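Side-chain contacts in ribonuclease (Nicotiana glutinosa, PDB 1IYB), which probably cleaves single-stranded RNA as a plant member of the ribonuclease T2 family, and binds the guanine of guanosine-5'-monophosphate in a defined pocket: residues G19-T24 and T82-S87; P47-N50 and Y54-N57; I179-D182 and N187-E190. All blocks are in the same frame, centred on the assembly; numbering follows the deposited sequence.

Interaction 1: G19-T24 and T82-S87; sequences GSYCDT and TLACPS. With 5GP (guanosine-5'-monophosphate), chain C.
The ring of Tyr21 packs against Leu83 and the guanine of the bound nucleotide, which share one of its sides. Its CG stands anti to the backbone N (chi1 -175°), which carries the ring away from the end of helix 18-21 and out to the base. Tyr21 CD2 lies 3.5 Å from Leu83 CB, which stands out of the ring plane, whereas Leu83 O meets the ring edge near Tyr21 CE2 at 3.4 Å. The guanine covers one face of the ring, with Tyr21 CE1 3.5 Å from its N1. Beside the tyrosine, and on the same face of the base, Ala84 CB rests 3.7 Å from guanine N7.

The loop 82-87 reads the O6/N7 edge of the guanine. Leu83 N donates to O6 at 2.8 Å, a bent bond with an angle of 146° at the hydrogen. Thr82 turns its hydroxyl anti to its own N (chi1 177°), and OG1 donates to N7 at 2.8 Å while also receiving a long, weak bond from Ala84 N. Leu83 CD1 reaches back to Cys22 SG. Neighbouring cysteines tie both segments: Cys22 is bridged to Cys28, and Cys85 to Cys29. Gln16 also bonds the ligand. An aromatic face against the base, with loop donors at O6 and N7, makes this the guanine-binding site of the T2-family enzyme.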
ATOM      1  N   GLY A  19     -15.310 -18.860   8.059  1.00  8.52           N
ATOM      2  CA  GLY A  19     -16.741 -18.612   8.110  1.00  8.58           C
ATOM      3  C   GLY A  19     -17.112 -17.150   7.914  1.00  9.65           C
ATOM      4  O   GLY A  19     -18.218 -16.839   7.471  1.00 11.63           O
ATOM      5  N   SER A  20     -16.190 -16.247   8.241  1.00  7.82           N
ATOM      6  CA  SER A  20     -16.435 -14.816   8.102  1.00  7.68           C
ATOM      7  C   SER A  20     -15.932 -14.255   6.778  1.00  8.64           C
ATOM      8  O   SER A  20     -16.324 -13.167   6.358  1.00  9.41           O
ATOM      9  CB  SER A  20     -15.790 -14.058   9.263  1.00  8.38           C
ATOM     10  OG  SER A  20     -16.478 -14.334  10.471  1.00  8.82           O
ATOM     11  N   TYR A  21     -15.039 -14.986   6.124  1.00  9.01           N
ATOM     12  CA  TYR A  21     -14.535 -14.534   4.836  1.00 10.17           C
ATOM     13  C   TYR A  21     -15.533 -14.953   3.761  1.00 10.40           C
ATOM     14  O   TYR A  21     -15.661 -14.301   2.725  1.00 12.74           O
ATOM     15  CB  TYR A  21     -13.181 -15.179   4.526  1.00 11.18           C
ATOM     16  CG  TYR A  21     -12.532 -14.654   3.260  1.00 10.94           C
ATOM     17  CD1 TYR A  21     -11.698 -13.539   3.294  1.00 12.58           C
ATOM     18  CD2 TYR A  21     -12.764 -15.264   2.027  1.00 11.13           C
ATOM     19  CE1 TYR A  21     -11.108 -13.043   2.133  1.00 13.12           C
ATOM     20  CE2 TYR A  21     -12.179 -14.774   0.857  1.00 12.41           C
ATOM     21  CZ  TYR A  21     -11.352 -13.667   0.922  1.00 13.42           C
ATOM     22  OH  TYR A  21     -10.748 -13.190  -0.218  1.00 17.20           O
ATOM     23  N   CYS A  22     -16.256 -16.034   4.034  1.00 11.86           N
ATOM     24  CA  CYS A  22     -17.201 -16.599   3.078  1.00 12.55           C
ATOM     25  C   CYS A  22     -18.690 -16.291   3.195  1.00 14.33           C
ATOM     26  O   CYS A  22     -19.479 -16.800   2.398  1.00 14.28           O
ATOM     27  CB  CYS A  22     -17.034 -18.115   3.062  1.00 13.20           C
ATOM     28  SG  CYS A  22     -15.541 -18.710   2.209  1.00 13.56           S
ATOM     29  N   ASP A  23     -19.092 -15.471   4.160  1.00 14.72           N
ATOM     30  CA  ASP A  23     -20.514 -15.172   4.309  1.00 15.40           C
ATOM     31  C   ASP A  23     -20.872 -13.708   4.073  1.00 16.40           C
ATOM     32  O   ASP A  23     -21.871 -13.216   4.603  1.00 17.72           O
ATOM     33  CB  ASP A  23     -20.991 -15.610   5.697  1.00 14.61           C
ATOM     34  CG  ASP A  23     -20.381 -14.782   6.806  1.00 14.68           C
ATOM     35  OD1 ASP A  23     -19.422 -14.038   6.525  1.00 15.49           O
ATOM     36  OD2 ASP A  23     -20.855 -14.882   7.958  1.00 12.79           O
ATOM     37  N   THR A  24     -20.067 -13.014   3.276  1.00 17.22           N
ATOM     38  CA  THR A  24     -20.331 -11.612   2.979  1.00 19.60           C
ATOM     39  C   THR A  24     -21.041 -11.514   1.633  1.00 20.83           C
ATOM     40  O   THR A  24     -21.396 -12.532   1.035  1.00 20.10           O
ATOM     41  CB  THR A  24     -19.032 -10.789   2.904  1.00 20.16           C
ATOM     42  OG1 THR A  24     -18.315 -11.130   1.711  1.00 19.89           O
ATOM     43  CG2 THR A  24     -18.154 -11.067   4.117  1.00 19.12           C
ATOM     44  N   THR A  82      -6.332 -20.664   0.528  1.00  7.76           N
ATOM     45  CA  THR A  82      -6.804 -19.460  -0.137  1.00  6.83           C
ATOM     46  C   THR A  82      -8.308 -19.633  -0.334  1.00  7.41           C
ATOM     47  O   THR A  82      -8.780 -20.729  -0.655  1.00  8.41           O
ATOM     48  CB  THR A  82      -6.136 -19.242  -1.514  1.00  6.92           C
ATOM     49  OG1 THR A  82      -6.704 -18.080  -2.129  1.00  9.67           O
ATOM     50  CG2 THR A  82      -6.356 -20.446  -2.428  1.00  7.93           C
ATOM     51  N   LEU A  83      -9.058 -18.559  -0.113  1.00  7.99           N
ATOM     52  CA  LEU A  83     -10.506 -18.599  -0.263  1.00  7.87           C
ATOM     53  C   LEU A  83     -10.977 -17.629  -1.344  1.00  8.52           C
ATOM     54  O   LEU A  83     -12.160 -17.314  -1.434  1.00  8.33           O
ATOM     55  CB  LEU A  83     -11.179 -18.272   1.073  1.00  8.76           C
ATOM     56  CG  LEU A  83     -10.965 -19.311   2.176  1.00 10.96           C
ATOM     57  CD1 LEU A  83     -11.504 -18.783   3.498  1.00 12.18           C
ATOM     58  CD2 LEU A  83     -11.660 -20.611   1.794  1.00 11.83           C
ATOM     59  N   ALA A  84     -10.045 -17.163  -2.167  1.00 10.04           N
ATOM     60  CA  ALA A  84     -10.374 -16.236  -3.246  1.00  9.97           C
ATOM     61  C   ALA A  84     -10.885 -16.989  -4.479  1.00 11.67           C
ATOM     62  O   ALA A  84     -10.632 -18.182  -4.642  1.00 11.87           O
ATOM     63  CB  ALA A  84      -9.146 -15.406  -3.610  1.00 12.39           C
ATOM     64  N   CYS A  85     -11.607 -16.286  -5.347  1.00 12.11           N
ATOM     65  CA  CYS A  85     -12.140 -16.897  -6.561  1.00 12.32           C
ATOM     66  C   CYS A  85     -11.321 -16.514  -7.789  1.00 12.08           C
ATOM     67  O   CYS A  85     -10.819 -15.396  -7.881  1.00 14.55           O
ATOM     68  CB  CYS A  85     -13.588 -16.463  -6.791  1.00 11.66           C
ATOM     69  SG  CYS A  85     -14.810 -17.154  -5.633  1.00 13.95           S
ATOM     70  N   PRO A  86     -11.182 -17.440  -8.754  1.00 11.92           N
ATOM     71  CA  PRO A  86     -11.744 -18.794  -8.742  1.00 11.95           C
ATOM     72  C   PRO A  86     -10.906 -19.725  -7.866  1.00 10.99           C
ATOM     73  O   PRO A  86      -9.811 -19.357  -7.445  1.00 12.76           O
ATOM     74  CB  PRO A  86     -11.704 -19.187 -10.214  1.00 12.70           C
ATOM     75  CG  PRO A  86     -10.444 -18.544 -10.673  1.00 12.31           C
ATOM     76  CD  PRO A  86     -10.511 -17.168 -10.039  1.00 12.36           C
ATOM     77  N   SER A  87     -11.422 -20.922  -7.596  1.00 10.31           N
ATOM     78  CA  SER A  87     -10.718 -21.897  -6.764  1.00 10.16           C
ATOM     79  C   SER A  87      -9.245 -21.979  -7.135  1.00 10.55           C
ATOM     80  O   SER A  87      -8.901 -22.203  -8.297  1.00 11.22           O
ATOM     81  CB  SER A  87     -11.355 -23.280  -6.909  1.00 11.65           C
ATOM     82  OG  SER A  87     -12.698 -23.269  -6.455  1.00 15.59           O
TER
HETATM   83  P   5GP C1295      -2.673  -8.320   2.878  1.00 17.27           P
HETATM   84  O1P 5GP C1295      -2.016  -7.010   2.871  1.00 22.43           O
HETATM   85  O2P 5GP C1295      -1.728  -9.435   3.282  1.00 17.29           O
HETATM   86  O3P 5GP C1295      -3.938  -8.294   3.805  1.00 15.46           O
HETATM   87  O5' 5GP C1295      -3.278  -8.740   1.415  1.00 23.32           O
HETATM   88  C5' 5GP C1295      -4.127  -9.934   1.244  1.00 23.26           C
HETATM   89  C4' 5GP C1295      -4.605 -10.178  -0.208  1.00 23.80           C
HETATM   90  O4' 5GP C1295      -4.422 -11.640  -0.470  1.00 22.23           O
HETATM   91  C3' 5GP C1295      -6.070  -9.949  -0.571  1.00 25.00           C
HETATM   92  O3' 5GP C1295      -6.373  -8.606  -0.918  1.00 27.95           O
HETATM   93  C2' 5GP C1295      -6.329 -10.894  -1.750  1.00 22.11           C
HETATM   94  O2' 5GP C1295      -5.997 -10.289  -3.018  1.00 25.46           O
HETATM   95  C1' 5GP C1295      -5.448 -12.087  -1.419  1.00 19.37           C
HETATM   96  N9  5GP C1295      -6.079 -13.370  -0.974  1.00 13.15           N
HETATM   97  C8  5GP C1295      -6.091 -14.603  -1.588  1.00 12.91           C
HETATM   98  N7  5GP C1295      -6.645 -15.575  -0.894  1.00 10.16           N
HETATM   99  C5  5GP C1295      -7.032 -14.910   0.286  1.00 10.74           C
HETATM  100  C6  5GP C1295      -7.694 -15.447   1.440  1.00  9.86           C
HETATM  101  O6  5GP C1295      -8.061 -16.600   1.637  1.00  9.06           O
HETATM  102  N1  5GP C1295      -7.913 -14.441   2.433  1.00 11.19           N
HETATM  103  C2  5GP C1295      -7.528 -13.109   2.291  1.00 13.01           C
HETATM  104  N2  5GP C1295      -7.835 -12.333   3.351  1.00 11.66           N
HETATM  105  N3  5GP C1295      -6.906 -12.603   1.210  1.00 12.50           N
HETATM  106  C4  5GP C1295      -6.691 -13.563   0.246  1.00 12.57           C

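Interaction 2: P47-N50 and Y54-N57; sequences PNNN and YPSN
Tyr54 packs its CB against Asn48 and Pro47, where the outermost strand 41-48 of the four-stranded antiparallel sheet of this T2-family fold ends and a short loop brings the chain back past its end, closest at Asn48 and Tyr54. Asn48 OD1 lies 3.3 Å from Tyr54 CB and 3.8 Å from Tyr54 CD2, meeting the ring obliquely; the amide and ring planes are 29° apart. Tyr54 CG lies between its backbone N and carbonyl carbon (chi1 59°), which sends the ring away from the strand while CB remains in the contact. The nearest atoms of the Tyr54 side chain and the bound nucleotide are about 6 Å apart. The two prolines meet more loosely, Pro47 CB facing Pro55 CG at 4.2 Å.

Farther out lie polar partners. Asn48 ND2 gives a weak, bent bond to Asn49 O, with an angle of 134° at the hydrogen, and the Asn48 backbone is bonded to Asp9 and to Phe10, at the start of the neighbouring strand 10-16. Asn49 OD1 lies 3.9 Å from Tyr54 CA, but its hydrogen bond is with the hydroxyl of Ser53 in the connecting loop. Ser56 OG pairs with Ser56 OG of the second subunit, placing the returning segment at the dimer interface. No direct hydrogen bond joins the two segments; instead one water donates to both Pro47 O and Pro55 O, each 2.8 Å from the water oxygen.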
ATOM      1  N   PRO A  47       5.283  -7.511   8.892  1.00  4.93           N
ATOM      2  CA  PRO A  47       6.165  -6.569   9.590  1.00  5.75           C
ATOM      3  C   PRO A  47       5.368  -5.268   9.794  1.00  6.64           C
ATOM      4  O   PRO A  47       4.647  -4.831   8.893  1.00  6.34           O
ATOM      5  CB  PRO A  47       7.315  -6.393   8.607  1.00  5.12           C
ATOM      6  CG  PRO A  47       7.414  -7.752   7.976  1.00  6.55           C
ATOM      7  CD  PRO A  47       5.959  -8.104   7.721  1.00  6.07           C
ATOM      8  N   ASN A  48       5.498  -4.654  10.969  1.00  6.06           N
ATOM      9  CA  ASN A  48       4.765  -3.428  11.285  1.00  5.85           C
ATOM     10  C   ASN A  48       5.659  -2.514  12.116  1.00  6.22           C
ATOM     11  O   ASN A  48       6.656  -2.961  12.684  1.00  6.55           O
ATOM     12  CB  ASN A  48       3.504  -3.765  12.101  1.00  7.63           C
ATOM     13  CG  ASN A  48       2.352  -2.796  11.843  1.00  7.32           C
ATOM     14  OD1 ASN A  48       1.589  -2.966  10.892  1.00  8.03           O
ATOM     15  ND2 ASN A  48       2.224  -1.777  12.692  1.00  9.82           N
ATOM     16  N   ASN A  49       5.290  -1.238  12.191  1.00  7.09           N
ATOM     17  CA  ASN A  49       6.037  -0.246  12.959  1.00  7.61           C
ATOM     18  C   ASN A  49       5.272   0.124  14.224  1.00  8.66           C
ATOM     19  O   ASN A  49       4.049   0.010  14.277  1.00  7.53           O
ATOM     20  CB  ASN A  49       6.254   1.005  12.109  1.00  8.18           C
ATOM     21  CG  ASN A  49       7.150   0.748  10.924  1.00  8.18           C
ATOM     22  OD1 ASN A  49       6.951   1.312   9.839  1.00  9.93           O
ATOM     23  ND2 ASN A  49       8.157  -0.092  11.120  1.00  6.57           N
ATOM     24  N   ASN A  50       5.997   0.576  15.242  1.00 10.01           N
ATOM     25  CA  ASN A  50       5.366   0.961  16.497  1.00 11.27           C
ATOM     26  C   ASN A  50       4.346   2.088  16.336  1.00 12.10           C
ATOM     27  O   ASN A  50       3.388   2.170  17.102  1.00 13.13           O
ATOM     28  CB  ASN A  50       6.421   1.382  17.528  1.00 12.17           C
ATOM     29  CG  ASN A  50       7.338   0.241  17.937  1.00 13.81           C
ATOM     30  OD1 ASN A  50       6.951  -0.927  17.906  1.00 12.61           O
ATOM     31  ND2 ASN A  50       8.558   0.579  18.339  1.00 16.48           N
ATOM     32  N   TYR A  54       3.362   0.638   8.361  1.00  8.26           N
ATOM     33  CA  TYR A  54       4.020  -0.624   8.063  1.00  7.10           C
ATOM     34  C   TYR A  54       4.639  -0.603   6.674  1.00  6.57           C
ATOM     35  O   TYR A  54       4.117   0.036   5.757  1.00  7.26           O
ATOM     36  CB  TYR A  54       3.022  -1.784   8.173  1.00  6.79           C
ATOM     37  CG  TYR A  54       1.830  -1.678   7.244  1.00  6.72           C
ATOM     38  CD1 TYR A  54       1.891  -2.162   5.936  1.00  8.40           C
ATOM     39  CD2 TYR A  54       0.644  -1.089   7.673  1.00  8.57           C
ATOM     40  CE1 TYR A  54       0.792  -2.063   5.077  1.00 10.94           C
ATOM     41  CE2 TYR A  54      -0.455  -0.981   6.828  1.00 11.07           C
ATOM     42  CZ  TYR A  54      -0.377  -1.469   5.534  1.00 10.73           C
ATOM     43  OH  TYR A  54      -1.469  -1.357   4.702  1.00 14.96           O
ATOM     44  N   PRO A  55       5.781  -1.279   6.508  1.00  6.16           N
ATOM     45  CA  PRO A  55       6.435  -1.318   5.199  1.00  6.08           C
ATOM     46  C   PRO A  55       5.735  -2.368   4.338  1.00  6.45           C
ATOM     47  O   PRO A  55       5.136  -3.302   4.866  1.00  7.37           O
ATOM     48  CB  PRO A  55       7.858  -1.726   5.545  1.00  6.01           C
ATOM     49  CG  PRO A  55       7.646  -2.669   6.702  1.00  6.84           C
ATOM     50  CD  PRO A  55       6.601  -1.951   7.533  1.00  5.64           C
ATOM     51  N   SER A  56       5.789  -2.203   3.020  1.00  6.05           N
ATOM     52  CA  SER A  56       5.182  -3.177   2.114  1.00  6.57           C
ATOM     53  C   SER A  56       5.907  -3.212   0.773  1.00  6.95           C
ATOM     54  O   SER A  56       6.396  -2.186   0.305  1.00  7.15           O
ATOM     55  CB  SER A  56       3.689  -2.880   1.898  1.00 10.19           C
ATOM     56  OG  SER A  56       3.475  -1.580   1.381  1.00 12.56           O
ATOM     57  N   ASN A  57       5.977  -4.407   0.178  1.00  6.38           N
ATOM     58  CA  ASN A  57       6.632  -4.644  -1.114  1.00  6.69           C
ATOM     59  C   ASN A  57       8.045  -4.084  -1.077  1.00  6.63           C
ATOM     60  O   ASN A  57       8.409  -3.226  -1.876  1.00  6.42           O
ATOM     61  CB  ASN A  57       5.844  -3.977  -2.242  1.00  7.04           C
ATOM     62  CG  ASN A  57       4.398  -4.427  -2.289  1.00  8.78           C
ATOM     63  OD1 ASN A  57       3.482  -3.626  -2.104  1.00 14.65           O
ATOM     64  ND2 ASN A  57       4.184  -5.714  -2.539  1.00  8.79           N
TER
HETATM   65  O   HOH W   1       4.485  -5.611   6.222  1.00  8.61           O

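Interaction 3: I179-D182 and N187-E190; sequences ICVD and NLIE
Leu188 CD2 fits against two methyls of the strand, lying 3.9 Å from Ile179 CG2 and the same distance from Val181 CG2. Across the backbone from this group, Ile189 packs the other way: its CG1, held between its own N and carbonyl carbon (chi1 63°), meets Cys180 CB, while its CG2 comes to 3.5 Å from Asp182 CB.

Between these two apolar patches the backbones are joined by a single antiparallel bridge, with Val181 and Leu188 as a non-hydrogen-bonded pair. Ile189 N donates to Cys180 O at 3.0 Å from well above the carbonyl plane, and Asp182 N to Asn187 O at 2.8 Å, in line with the C=O bond (175°). Asp182 closes the hairpin-like turn: Asn187 N reaches its OD1 at 2.9 Å from 37° out of the carboxylate plane, and OD2 is bonded to Ser184 OG within the connecting loop. At the other end a water links Cys180 N to Ile189 O, and the Cys180-Cys191 disulfide adds a covalent tie just past the contact.

The loop thus occupies one edge of the end of strand 172-182, whose other edge pairs with strand 10-16 through Ile179 with Phe13 and Val181 with Phe11. Leu188 and Val181 face Leu121 of helix 111-124, whereas Cys180 and Ile189 lie on Phe10 of strand 10-16.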
ATOM      1  N   ILE A 179      -1.807 -11.451  16.637  1.00  7.81           N
ATOM      2  CA  ILE A 179      -0.938 -11.762  17.774  1.00  9.19           C
ATOM      3  C   ILE A 179       0.417 -11.155  17.422  1.00  8.50           C
ATOM      4  O   ILE A 179       0.895 -11.328  16.306  1.00  9.02           O
ATOM      5  CB  ILE A 179      -0.772 -13.287  17.963  1.00 10.47           C
ATOM      6  CG1 ILE A 179      -2.138 -13.935  18.204  1.00 15.66           C
ATOM      7  CG2 ILE A 179       0.175 -13.568  19.124  1.00 12.90           C
ATOM      8  CD1 ILE A 179      -2.855 -13.413  19.418  1.00 16.13           C
ATOM      9  N   CYS A 180       1.040 -10.443  18.358  1.00  8.29           N
ATOM     10  CA  CYS A 180       2.325  -9.820  18.054  1.00  8.19           C
ATOM     11  C   CYS A 180       3.570 -10.647  18.371  1.00  7.13           C
ATOM     12  O   CYS A 180       3.620 -11.379  19.362  1.00  8.08           O
ATOM     13  CB  CYS A 180       2.396  -8.437  18.720  1.00  8.23           C
ATOM     14  SG  CYS A 180       1.254  -7.286  17.892  1.00 11.44           S
ATOM     15  N   VAL A 181       4.564 -10.535  17.490  1.00  6.59           N
ATOM     16  CA  VAL A 181       5.839 -11.239  17.613  1.00  7.85           C
ATOM     17  C   VAL A 181       6.948 -10.190  17.569  1.00  8.87           C
ATOM     18  O   VAL A 181       6.861  -9.228  16.808  1.00  8.02           O
ATOM     19  CB  VAL A 181       6.042 -12.230  16.441  1.00  7.90           C
ATOM     20  CG1 VAL A 181       7.330 -13.018  16.631  1.00  9.01           C
ATOM     21  CG2 VAL A 181       4.851 -13.168  16.341  1.00  9.06           C
ATOM     22  N   ASP A 182       7.991 -10.367  18.374  1.00  9.94           N
ATOM     23  CA  ASP A 182       9.076  -9.389  18.398  1.00 10.34           C
ATOM     24  C   ASP A 182       9.821  -9.305  17.065  1.00 11.40           C
ATOM     25  O   ASP A 182       9.796 -10.241  16.264  1.00 10.66           O
ATOM     26  CB  ASP A 182      10.060  -9.709  19.525  1.00 14.11           C
ATOM     27  CG  ASP A 182      11.139 -10.670  19.097  1.00 18.13           C
ATOM     28  OD1 ASP A 182      10.810 -11.822  18.747  1.00 18.31           O
ATOM     29  OD2 ASP A 182      12.322 -10.263  19.106  1.00 23.03           O
ATOM     30  N   ASN A 187      10.149 -14.455  19.766  1.00 13.26           N
ATOM     31  CA  ASN A 187       9.113 -14.668  20.770  1.00 12.80           C
ATOM     32  C   ASN A 187       7.926 -13.724  20.647  1.00 10.79           C
ATOM     33  O   ASN A 187       8.002 -12.681  19.993  1.00 10.64           O
ATOM     34  CB  ASN A 187       9.733 -14.512  22.159  1.00 14.11           C
ATOM     35  CG  ASN A 187      10.353 -13.142  22.366  1.00 16.92           C
ATOM     36  OD1 ASN A 187       9.653 -12.162  22.636  1.00 19.22           O
ATOM     37  ND2 ASN A 187      11.672 -13.060  22.221  1.00 17.13           N
ATOM     38  N   LEU A 188       6.822 -14.100  21.285  1.00  9.60           N
ATOM     39  CA  LEU A 188       5.627 -13.271  21.277  1.00  9.41           C
ATOM     40  C   LEU A 188       5.882 -12.059  22.161  1.00  9.76           C
ATOM     41  O   LEU A 188       6.728 -12.099  23.057  1.00  9.88           O
ATOM     42  CB  LEU A 188       4.423 -14.035  21.837  1.00 10.18           C
ATOM     43  CG  LEU A 188       3.979 -15.310  21.123  1.00 11.07           C
ATOM     44  CD1 LEU A 188       2.669 -15.801  21.726  1.00 12.18           C
ATOM     45  CD2 LEU A 188       3.803 -15.030  19.641  1.00 11.81           C
ATOM     46  N   ILE A 189       5.146 -10.985  21.900  1.00  8.55           N
ATOM     47  CA  ILE A 189       5.253  -9.759  22.686  1.00  8.88           C
ATOM     48  C   ILE A 189       3.887  -9.093  22.717  1.00  9.13           C
ATOM     49  O   ILE A 189       3.014  -9.403  21.904  1.00  9.51           O
ATOM     50  CB  ILE A 189       6.242  -8.742  22.065  1.00  9.75           C
ATOM     51  CG1 ILE A 189       5.734  -8.295  20.690  1.00 10.69           C
ATOM     52  CG2 ILE A 189       7.627  -9.347  21.973  1.00 12.42           C
ATOM     53  CD1 ILE A 189       6.479  -7.109  20.120  1.00 12.59           C
ATOM     54  N   GLU A 190       3.692  -8.183  23.662  1.00  9.11           N
ATOM     55  CA  GLU A 190       2.438  -7.453  23.726  1.00  9.71           C
ATOM     56  C   GLU A 190       2.508  -6.514  22.531  1.00 10.18           C
ATOM     57  O   GLU A 190       3.583  -6.024  22.187  1.00 10.53           O
ATOM     58  CB  GLU A 190       2.342  -6.632  25.012  1.00 10.23           C
ATOM     59  CG  GLU A 190       2.229  -7.447  26.290  1.00 11.35           C
ATOM     60  CD  GLU A 190       0.887  -8.137  26.449  1.00 13.57           C
ATOM     61  OE1 GLU A 190       0.631  -8.663  27.552  1.00 13.97           O
ATOM     62  OE2 GLU A 190       0.089  -8.161  25.485  1.00 13.43           O
TER
HETATM   63  O   HOH W   2       0.337 -10.385  21.132  1.00 18.74           O

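Overall arrangement
From the N terminus, strand 10-16 leads into helix 18-21, which opens interaction 1. That contact closes only at 82-87, in the loop ahead of helix 91-102, so interaction 2 is nested inside it as a short return loop at the end of strand 41-48. Interaction 3 follows in series, closing a small loop just after strand 172-182. Interactions 2 and 3 both reach the four-stranded sheet and have centres about 15 Å apart, though they do not touch. Interaction 1 lies on the opposite side of the chain's centre from interaction 3, their centres about 28 Å apart, and joins distant chain segments at the base pocket.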